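PDB 4CCL: 50S ribosomal protein L16 arginine hydroxylase from Escherichia coli, which is a growth-regulating, iron- and 2-oxoglutarate-dependent oxygenase that hydroxylates an arginine of ribosomal protein uL16. Local coordinates for residues F31-L40 with E193-G201; I325-L333 with A350-M359. All blocks are in the same frame, centred on the assembly; numbering follows the deposited sequence. Where two conformers were deposited one is given.

Overall arrangement
Contact 1 packs the residues leading into helix 37-45 against strand 195-202 of the JmjC sheet, 153 residues further along the chain. Contact 2 is local, with 17 residues between its segments, and joins two helix starts of the winged-helix domain. The two share no element, and their centres are 39 Å apart. Both are partly buried, but none of the touching residues of contact 1 is exposed, whereas two of contact 2 are, so contact 2 lies nearer the surface. A tyrosine–aspartate hydrogen bond accompanies packing on a selenomethionine in contact 1; contact 2 sets a histidine–aspartate hydrogen bond at the border of an apolar cluster centred on one phenylalanine.

Contact 1 of 2, residues F31-L40 with E193-G201; sequences FIDPISPDEL and ENAMNYSVG
Y198 of strand 195-202 donates through OH to D33 OD2 at 2.7 Å where segment 31-40 crosses the sheet of the JmjC domain, a cupin-type double-stranded β-helix; M196 points to the same side of the sheet. The oxygen lies in the plane of the tyrosine ring at its edge, but the hydroxyl meets it on the anti side, tilted out of the carboxylate plane. Tyrosine suits this place because its ring also serves as an apolar surface: P34 CG comes within 3.6 Å of Y198 CE2, and F31 turns its edge toward the tyrosine face in an offset edge-to-face pair, centroids 5.8 Å apart and planes at 68°.

M196, a selenomethionine, fills the other half of the contact. Its flexible chain bends at chi2 (-85°) and again at chi3, which brings CE under the turn, 3.6 Å from I35 CG2 and 4.1 Å from P37 CD. Its SE meets L40 CD2 tip to tip at 3.9 Å.

Farther out, the backbone N of T137 also donates to D33 OD2, so two donors grip that oxygen. I35 and L40 rest on I113 of strand 108-116 as well. M196 and Y198 face segment 31-40, while N197 between them points to the opposite side and accepts from R140, probably a substrate-binding residue. S36 is the N-cap of helix 37-45; its OG accepts from E39 N at 3.2 Å, with an N-H...O angle of 179°.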
loop_
_atom_site.group_PDB
_atom_site.type_symbol
_atom_site.label_atom_id
_atom_site.label_comp_id
_atom_site.label_asym_id
_atom_site.label_seq_id
_atom_site.Cartn_x
_atom_site.Cartn_y
_atom_site.Cartn_z
ATOM N N PHE B 31 -8.270 -37.831 -27.497
ATOM C CA PHE B 31 -7.919 -36.428 -27.353
ATOM C C PHE B 31 -7.348 -35.864 -28.644
ATOM O O PHE B 31 -6.362 -36.365 -29.182
ATOM C CB PHE B 31 -6.935 -36.234 -26.199
ATOM C CG PHE B 31 -6.519 -34.806 -25.992
ATOM C CD1 PHE B 31 -7.376 -33.900 -25.389
ATOM C CD2 PHE B 31 -5.267 -34.371 -26.395
ATOM C CE1 PHE B 31 -6.992 -32.585 -25.200
ATOM C CE2 PHE B 31 -4.879 -33.061 -26.206
ATOM C CZ PHE B 31 -5.742 -32.168 -25.608
ATOM N N ILE B 32 -7.993 -34.812 -29.133
ATOM C CA ILE B 32 -7.556 -34.124 -30.334
ATOM C C ILE B 32 -7.027 -32.758 -29.937
ATOM O O ILE B 32 -7.760 -31.931 -29.393
ATOM C CB ILE B 32 -8.706 -33.952 -31.332
ATOM C CG1 ILE B 32 -9.356 -35.306 -31.622
ATOM C CG2 ILE B 32 -8.198 -33.304 -32.608
ATOM C CD1 ILE B 32 -10.839 -35.221 -31.910
ATOM N N ASP B 33 -5.742 -32.540 -30.194
ATOM C CA ASP B 33 -5.081 -31.306 -29.798
ATOM C C ASP B 33 -5.720 -30.087 -30.450
ATOM O O ASP B 33 -5.990 -30.088 -31.649
ATOM C CB ASP B 33 -3.591 -31.373 -30.132
ATOM C CG ASP B 33 -2.874 -32.464 -29.362
ATOM O OD1 ASP B 33 -3.355 -33.617 -29.370
ATOM O OD2 ASP B 33 -1.836 -32.168 -28.739
ATOM N N PRO B 34 -5.972 -29.042 -29.648
ATOM C CA PRO B 34 -6.609 -27.820 -30.144
ATOM C C PRO B 34 -5.693 -27.056 -31.091
ATOM O O PRO B 34 -6.170 -26.343 -31.973
ATOM C CB PRO B 34 -6.846 -27.008 -28.867
ATOM C CG PRO B 34 -5.813 -27.496 -27.911
ATOM C CD PRO B 34 -5.630 -28.952 -28.217
ATOM N N ILE B 35 -4.388 -27.224 -30.914
ATOM C CA ILE B 35 -3.413 -26.471 -31.685
ATOM C C ILE B 35 -2.250 -27.382 -32.093
ATOM O O ILE B 35 -2.087 -28.473 -31.543
ATOM C CB ILE B 35 -2.924 -25.236 -30.881
ATOM C CG1 ILE B 35 -2.338 -24.165 -31.802
ATOM C CG2 ILE B 35 -1.949 -25.647 -29.794
ATOM C CD1 ILE B 35 -1.746 -22.981 -31.067
ATOM N N SER B 36 -1.455 -26.936 -33.061
ATOM C CA SER B 36 -0.337 -27.722 -33.579
ATOM C C SER B 36 0.972 -27.016 -33.232
ATOM O O SER B 36 0.975 -25.808 -33.000
ATOM C CB SER B 36 -0.461 -27.897 -35.097
ATOM O OG SER B 36 0.178 -26.837 -35.791
ATOM N N PRO B 37 2.084 -27.770 -33.162
ATOM C CA PRO B 37 3.392 -27.189 -32.826
ATOM C C PRO B 37 3.772 -26.018 -33.731
ATOM O O PRO B 37 4.425 -25.071 -33.282
ATOM C CB PRO B 37 4.354 -28.357 -33.056
ATOM C CG PRO B 37 3.533 -29.567 -32.801
ATOM C CD PRO B 37 2.162 -29.234 -33.326
ATOM N N ASP B 38 3.356 -26.091 -34.991
ATOM C CA ASP B 38 3.591 -25.022 -35.954
ATOM C C ASP B 38 2.823 -23.759 -35.583
ATOM O O ASP B 38 3.403 -22.672 -35.486
ATOM C CB ASP B 38 3.208 -25.477 -37.365
ATOM C CG ASP B 38 4.262 -26.358 -37.998
ATOM O OD1 ASP B 38 5.448 -26.220 -37.630
ATOM O OD2 ASP B 38 3.910 -27.185 -38.865
ATOM N N GLU B 39 1.517 -23.910 -35.375
ATOM C CA GLU B 39 0.660 -22.794 -34.987
ATOM C C GLU B 39 1.169 -22.168 -33.695
ATOM O O GLU B 39 1.093 -20.952 -33.505
ATOM C CB GLU B 39 -0.788 -23.257 -34.792
ATOM C CG GLU B 39 -1.404 -23.998 -35.969
ATOM C CD GLU B 39 -2.751 -24.611 -35.619
ATOM O OE1 GLU B 39 -3.654 -23.861 -35.191
ATOM O OE2 GLU B 39 -2.903 -25.843 -35.759
ATOM N N LEU B 40 1.698 -23.014 -32.815
ATOM C CA LEU B 40 2.253 -22.568 -31.545
ATOM C C LEU B 40 3.540 -21.777 -31.747
ATOM O O LEU B 40 3.778 -20.785 -31.060
ATOM C CB LEU B 40 2.522 -23.766 -30.630
ATOM C CG LEU B 40 3.028 -23.439 -29.223
ATOM C CD1 LEU B 40 1.966 -22.685 -28.442
ATOM C CD2 LEU B 40 3.436 -24.701 -28.486
ATOM N N GLU B 193 8.743 -38.911 -26.686
ATOM C CA GLU B 193 8.531 -38.540 -28.077
ATOM C C GLU B 193 8.250 -37.041 -28.129
ATOM O O GLU B 193 8.226 -36.382 -27.090
ATOM C CB GLU B 193 7.389 -39.345 -28.701
ATOM C CG GLU B 193 7.720 -40.816 -28.946
ATOM C CD GLU B 193 7.195 -41.728 -27.854
ATOM O OE1 GLU B 193 5.960 -41.907 -27.772
ATOM O OE2 GLU B 193 8.014 -42.265 -27.077
ATOM N N ASN B 194 8.072 -36.490 -29.327
ATOM C CA ASN B 194 7.765 -35.069 -29.471
ATOM C C ASN B 194 6.432 -34.789 -28.798
ATOM O O ASN B 194 5.427 -35.416 -29.120
ATOM C CB ASN B 194 7.677 -34.685 -30.948
ATOM C CG ASN B 194 8.992 -34.180 -31.507
ATOM O OD1 ASN B 194 10.018 -34.184 -30.829
ATOM N ND2 ASN B 194 8.965 -33.742 -32.761
ATOM N N ALA B 195 6.408 -33.828 -27.882
ATOM C CA ALA B 195 5.276 -33.718 -26.974
ATOM C C ALA B 195 4.645 -32.334 -26.846
ATOM O O ALA B 195 5.323 -31.307 -26.915
ATOM C CB ALA B 195 5.665 -34.237 -25.615
HETATM N N MSE B 196 3.329 -32.338 -26.651
HETATM C CA MSE B 196 2.563 -31.134 -26.366
HETATM C C MSE B 196 1.855 -31.279 -25.022
HETATM O O MSE B 196 1.141 -32.256 -24.785
HETATM C CB MSE B 196 1.543 -30.874 -27.477
HETATM C CG MSE B 196 2.166 -30.424 -28.787
HETATM SE SE MSE B 196 2.493 -28.500 -28.832
HETATM C CE MSE B 196 0.816 -27.944 -29.650
ATOM N N ASN B 197 2.070 -30.311 -24.138
ATOM C CA ASN B 197 1.428 -30.312 -22.830
ATOM C C ASN B 197 0.602 -29.054 -22.612
ATOM O O ASN B 197 1.028 -27.948 -22.960
ATOM C CB ASN B 197 2.463 -30.461 -21.712
ATOM C CG ASN B 197 2.721 -31.910 -21.345
ATOM O OD1 ASN B 197 3.188 -32.208 -20.246
ATOM N ND2 ASN B 197 2.414 -32.820 -22.263
ATOM N N TYR B 198 -0.580 -29.231 -22.031
ATOM C CA TYR B 198 -1.481 -28.117 -21.804
ATOM C C TYR B 198 -1.735 -27.971 -20.318
ATOM O O TYR B 198 -2.439 -28.775 -19.714
ATOM C CB TYR B 198 -2.804 -28.355 -22.531
ATOM C CG TYR B 198 -2.635 -28.689 -23.991
ATOM C CD1 TYR B 198 -2.328 -29.984 -24.396
ATOM C CD2 TYR B 198 -2.768 -27.710 -24.966
ATOM C CE1 TYR B 198 -2.162 -30.296 -25.726
ATOM C CE2 TYR B 198 -2.607 -28.013 -26.304
ATOM C CZ TYR B 198 -2.304 -29.308 -26.676
ATOM O OH TYR B 198 -2.138 -29.619 -28.003
ATOM N N SER B 199 -1.199 -26.906 -19.740
ATOM C CA SER B 199 -1.342 -26.670 -18.317
ATOM C C SER B 199 -2.464 -25.679 -18.045
ATOM O O SER B 199 -2.393 -24.511 -18.448
ATOM C CB SER B 199 -0.020 -26.183 -17.717
ATOM O OG SER B 199 0.989 -27.174 -17.844
ATOM N N VAL B 200 -3.497 -26.160 -17.360
ATOM C CA VAL B 200 -4.564 -25.297 -16.899
ATOM C C VAL B 200 -4.116 -24.882 -15.521
ATOM O O VAL B 200 -4.069 -25.701 -14.594
ATOM C CB VAL B 200 -5.891 -26.058 -16.749
ATOM C CG1 VAL B 200 -6.987 -25.120 -16.257
ATOM C CG2 VAL B 200 -6.287 -26.720 -18.055
ATOM N N GLY B 201 -3.775 -23.606 -15.396
ATOM C CA GLY B 201 -3.207 -23.088 -14.172
ATOM C C GLY B 201 -4.255 -22.429 -13.311
ATOM O O GLY B 201 -5.329 -22.057 -13.786
#

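Contact 2 of 2, residues I325-L333 with A350-M359; sequences IDSPHRPAL and ALEDPSFLAM. With SO4 (sulfate ion), chain O.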
loop_
_atom_site.group_PDB
_atom_site.type_symbol
_atom_site.label_atom_id
_atom_site.label_comp_id
_atom_site.label_asym_id
_atom_site.label_seq_id
_atom_site.Cartn_x
_atom_site.Cartn_y
_atom_site.Cartn_z
ATOM N N ILE B 325 -19.601 -3.529 -13.678
ATOM C CA ILE B 325 -20.858 -3.373 -14.389
ATOM C C ILE B 325 -22.039 -3.626 -13.444
ATOM O O ILE B 325 -22.114 -4.662 -12.747
ATOM C CB ILE B 325 -20.924 -4.256 -15.649
ATOM C CG1 ILE B 325 -20.396 -5.656 -15.352
ATOM C CG2 ILE B 325 -20.104 -3.638 -16.773
ATOM C CD1 ILE B 325 -20.082 -6.463 -16.596
ATOM N N ASP B 326 -22.931 -2.635 -13.423
ATOM C CA ASP B 326 -24.060 -2.563 -12.508
ATOM C C ASP B 326 -25.326 -2.298 -13.310
ATOM O O ASP B 326 -25.469 -1.231 -13.907
ATOM C CB ASP B 326 -23.845 -1.395 -11.545
ATOM C CG ASP B 326 -24.033 -1.783 -10.095
ATOM O OD1 ASP B 326 -23.757 -2.952 -9.750
ATOM O OD2 ASP B 326 -24.444 -0.913 -9.297
ATOM N N SER B 327 -26.250 -3.253 -13.312
ATOM C CA SER B 327 -27.498 -3.096 -14.051
ATOM C C SER B 327 -28.684 -3.685 -13.289
ATOM O O SER B 327 -28.544 -4.691 -12.594
ATOM C CB SER B 327 -27.382 -3.742 -15.437
ATOM O OG SER B 327 -28.559 -3.540 -16.200
ATOM N N PRO B 328 -29.861 -3.051 -13.419
ATOM C CA PRO B 328 -31.107 -3.568 -12.840
ATOM C C PRO B 328 -31.530 -4.918 -13.414
ATOM O O PRO B 328 -32.371 -5.586 -12.813
ATOM C CB PRO B 328 -32.141 -2.490 -13.194
ATOM C CG PRO B 328 -31.526 -1.700 -14.299
ATOM C CD PRO B 328 -30.055 -1.726 -14.030
ATOM N N HIS B 329 -30.952 -5.324 -14.542
ATOM C CA HIS B 329 -31.401 -6.549 -15.182
ATOM C C HIS B 329 -30.437 -7.661 -14.799
ATOM O O HIS B 329 -29.295 -7.711 -15.259
ATOM C CB HIS B 329 -31.412 -6.382 -16.705
ATOM C CG HIS B 329 -31.984 -5.079 -17.171
ATOM N ND1 HIS B 329 -33.201 -4.981 -17.804
ATOM C CD2 HIS B 329 -31.494 -3.813 -17.104
ATOM C CE1 HIS B 329 -33.446 -3.716 -18.104
ATOM N NE2 HIS B 329 -32.421 -2.990 -17.686
ATOM N N ARG B 330 -30.919 -8.545 -13.934
ATOM C CA ARG B 330 -30.156 -9.701 -13.461
ATOM C C ARG B 330 -29.906 -10.837 -14.472
ATOM O O ARG B 330 -28.778 -11.313 -14.578
ATOM C CB ARG B 330 -30.716 -10.235 -12.138
ATOM C CG ARG B 330 -29.769 -11.172 -11.417
ATOM C CD ARG B 330 -30.330 -11.617 -10.077
ATOM N NE ARG B 330 -29.687 -12.844 -9.615
ATOM C CZ ARG B 330 -28.566 -12.881 -8.903
ATOM N NH1 ARG B 330 -27.958 -11.754 -8.557
ATOM N NH2 ARG B 330 -28.054 -14.047 -8.534
ATOM N N PRO B 331 -30.955 -11.302 -15.184
ATOM C CA PRO B 331 -30.737 -12.394 -16.144
ATOM C C PRO B 331 -29.657 -12.070 -17.175
ATOM O O PRO B 331 -28.864 -12.939 -17.548
ATOM C CB PRO B 331 -32.095 -12.518 -16.840
ATOM C CG PRO B 331 -33.071 -12.058 -15.833
ATOM C CD PRO B 331 -32.385 -10.948 -15.088
ATOM N N ALA B 332 -29.629 -10.818 -17.614
ATOM C CA ALA B 332 -28.652 -10.360 -18.592
ATOM C C ALA B 332 -27.234 -10.416 -18.034
ATOM O O ALA B 332 -26.317 -10.919 -18.688
ATOM C CB ALA B 332 -28.988 -8.955 -19.036
ATOM N N LEU B 333 -27.059 -9.892 -16.823
ATOM C CA LEU B 333 -25.752 -9.886 -16.177
ATOM C C LEU B 333 -25.256 -11.305 -15.931
ATOM O O LEU B 333 -24.077 -11.602 -16.131
ATOM C CB LEU B 333 -25.788 -9.113 -14.858
ATOM C CG LEU B 333 -26.062 -7.608 -14.912
ATOM C CD1 LEU B 333 -25.586 -6.940 -13.627
ATOM C CD2 LEU B 333 -25.413 -6.972 -16.130
ATOM N N ALA B 350 -33.724 -6.899 -21.554
ATOM C CA ALA B 350 -32.690 -5.920 -21.219
ATOM C C ALA B 350 -32.332 -4.979 -22.373
ATOM O O ALA B 350 -32.053 -3.798 -22.151
ATOM C CB ALA B 350 -31.445 -6.628 -20.699
ATOM N N LEU B 351 -32.341 -5.503 -23.596
ATOM C CA LEU B 351 -31.982 -4.716 -24.777
ATOM C C LEU B 351 -32.927 -3.537 -25.013
ATOM O O LEU B 351 -32.544 -2.541 -25.630
ATOM C CB LEU B 351 -31.923 -5.598 -26.029
ATOM C CG LEU B 351 -30.856 -6.693 -26.097
ATOM C CD1 LEU B 351 -31.027 -7.484 -27.382
ATOM C CD2 LEU B 351 -29.450 -6.111 -26.000
ATOM N N GLU B 352 -34.156 -3.650 -24.518
ATOM C CA GLU B 352 -35.150 -2.593 -24.677
ATOM C C GLU B 352 -34.764 -1.353 -23.871
ATOM O O GLU B 352 -35.043 -0.227 -24.279
ATOM C CB GLU B 352 -36.541 -3.090 -24.266
ATOM C CG GLU B 352 -36.893 -4.489 -24.775
ATOM C CD GLU B 352 -36.749 -4.634 -26.284
ATOM O OE1 GLU B 352 -37.060 -3.667 -27.012
ATOM O OE2 GLU B 352 -36.339 -5.722 -26.743
ATOM N N ASP B 353 -34.116 -1.573 -22.731
ATOM C CA ASP B 353 -33.628 -0.491 -21.881
ATOM C C ASP B 353 -32.413 0.154 -22.535
ATOM O O ASP B 353 -31.381 -0.494 -22.709
ATOM C CB ASP B 353 -33.259 -1.038 -20.496
ATOM C CG ASP B 353 -32.884 0.053 -19.501
ATOM O OD1 ASP B 353 -32.734 1.225 -19.902
ATOM O OD2 ASP B 353 -32.729 -0.273 -18.305
ATOM N N PRO B 354 -32.531 1.443 -22.891
ATOM C CA PRO B 354 -31.453 2.190 -23.545
ATOM C C PRO B 354 -30.197 2.285 -22.683
ATOM O O PRO B 354 -29.098 2.395 -23.224
ATOM C CB PRO B 354 -32.069 3.579 -23.752
ATOM C CG PRO B 354 -33.538 3.343 -23.762
ATOM C CD PRO B 354 -33.759 2.247 -22.770
ATOM N N SER B 355 -30.354 2.233 -21.365
ATOM C CA SER B 355 -29.205 2.268 -20.464
ATOM C C SER B 355 -28.381 0.989 -20.573
ATOM O O SER B 355 -27.160 1.041 -20.740
ATOM C CB SER B 355 -29.652 2.489 -19.019
ATOM O OG SER B 355 -30.017 3.840 -18.799
ATOM N N PHE B 356 -29.054 -0.154 -20.476
ATOM C CA PHE B 356 -28.387 -1.442 -20.627
ATOM C C PHE B 356 -27.745 -1.556 -22.000
ATOM O O PHE B 356 -26.616 -2.025 -22.124
ATOM C CB PHE B 356 -29.360 -2.606 -20.422
ATOM C CG PHE B 356 -28.717 -3.959 -20.572
ATOM C CD1 PHE B 356 -28.104 -4.568 -19.492
ATOM C CD2 PHE B 356 -28.715 -4.616 -21.795
ATOM C CE1 PHE B 356 -27.505 -5.808 -19.623
ATOM C CE2 PHE B 356 -28.119 -5.857 -21.933
ATOM C CZ PHE B 356 -27.513 -6.452 -20.846
ATOM N N LEU B 357 -28.477 -1.135 -23.026
ATOM C CA LEU B 357 -27.974 -1.174 -24.392
ATOM C C LEU B 357 -26.720 -0.314 -24.509
ATOM O O LEU B 357 -25.762 -0.681 -25.192
ATOM C CB LEU B 357 -29.048 -0.689 -25.369
ATOM C CG LEU B 357 -28.727 -0.837 -26.855
ATOM C CD1 LEU B 357 -28.391 -2.285 -27.179
ATOM C CD2 LEU B 357 -29.886 -0.345 -27.709
ATOM N N ALA B 358 -26.730 0.823 -23.820
ATOM C CA ALA B 358 -25.584 1.724 -23.795
ATOM C C ALA B 358 -24.374 1.061 -23.142
ATOM O O ALA B 358 -23.276 1.069 -23.704
ATOM C CB ALA B 358 -25.938 3.011 -23.072
HETATM N N MSE B 359 -24.580 0.491 -21.956
HETATM C CA MSE B 359 -23.519 -0.233 -21.257
HETATM C C MSE B 359 -22.914 -1.326 -22.126
HETATM O O MSE B 359 -21.696 -1.392 -22.293
HETATM C CB MSE B 359 -24.042 -0.871 -19.972
HETATM C CG MSE B 359 -23.136 -1.975 -19.443
HETATM SE SE MSE B 359 -23.889 -2.936 -17.932
HETATM C CE MSE B 359 -24.157 -1.418 -16.748
HETATM S S SO4 O . -24.937 -14.604 -6.062
HETATM O O1 SO4 O . -25.505 -14.330 -7.378
HETATM O O2 SO4 O . -24.682 -13.343 -5.371
HETATM O O3 SO4 O . -25.873 -15.406 -5.280
HETATM O O4 SO4 O . -23.684 -15.337 -6.217
#
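F356 and A332 meet at the apolar centre of this winged-helix-domain contact, between the starts of helices 330-338 and 354-365 and the residues that lead into them. With CG opposite the backbone N (chi1 180°), the phenylalanine ring extends from its helix to A332, whose CB lies 3.4 Å from F356 CZ. L333 CD2 and S327 OG lie at the ring edge, while A350 CB covers one face over the centre. Alanine suits both places because its methyl lets the backbone come close to the ring; A332 CB and A350 CB pack on each other at 3.8 Å. The selenomethionine M359 brings SE to within 4.0 Å of I325 CB.

Moving outward, H329, the N-cap residue of helix 330-338, packs obliquely against F356 and beside A350. Its NE2 donates to D353 OD2 at 2.8 Å and 159°, with the oxygen in the ring plane and using its anti lone pair. With an alanine here, D353 OD2 would probably be left without its partner across the contact, and a gap opened beside A350 and F356.

D353 OD1 caps its helix, accepting from S355 N at 3.0 Å. A manganese ion lies about 4 Å from the H329 side chain. R330 NH2 donates to O1 of a sulfate ion, probably from the crystallisation liquor. One carboxylate thus serves both the histidine and the next helix start, which probably fixes the rotation of the imidazole.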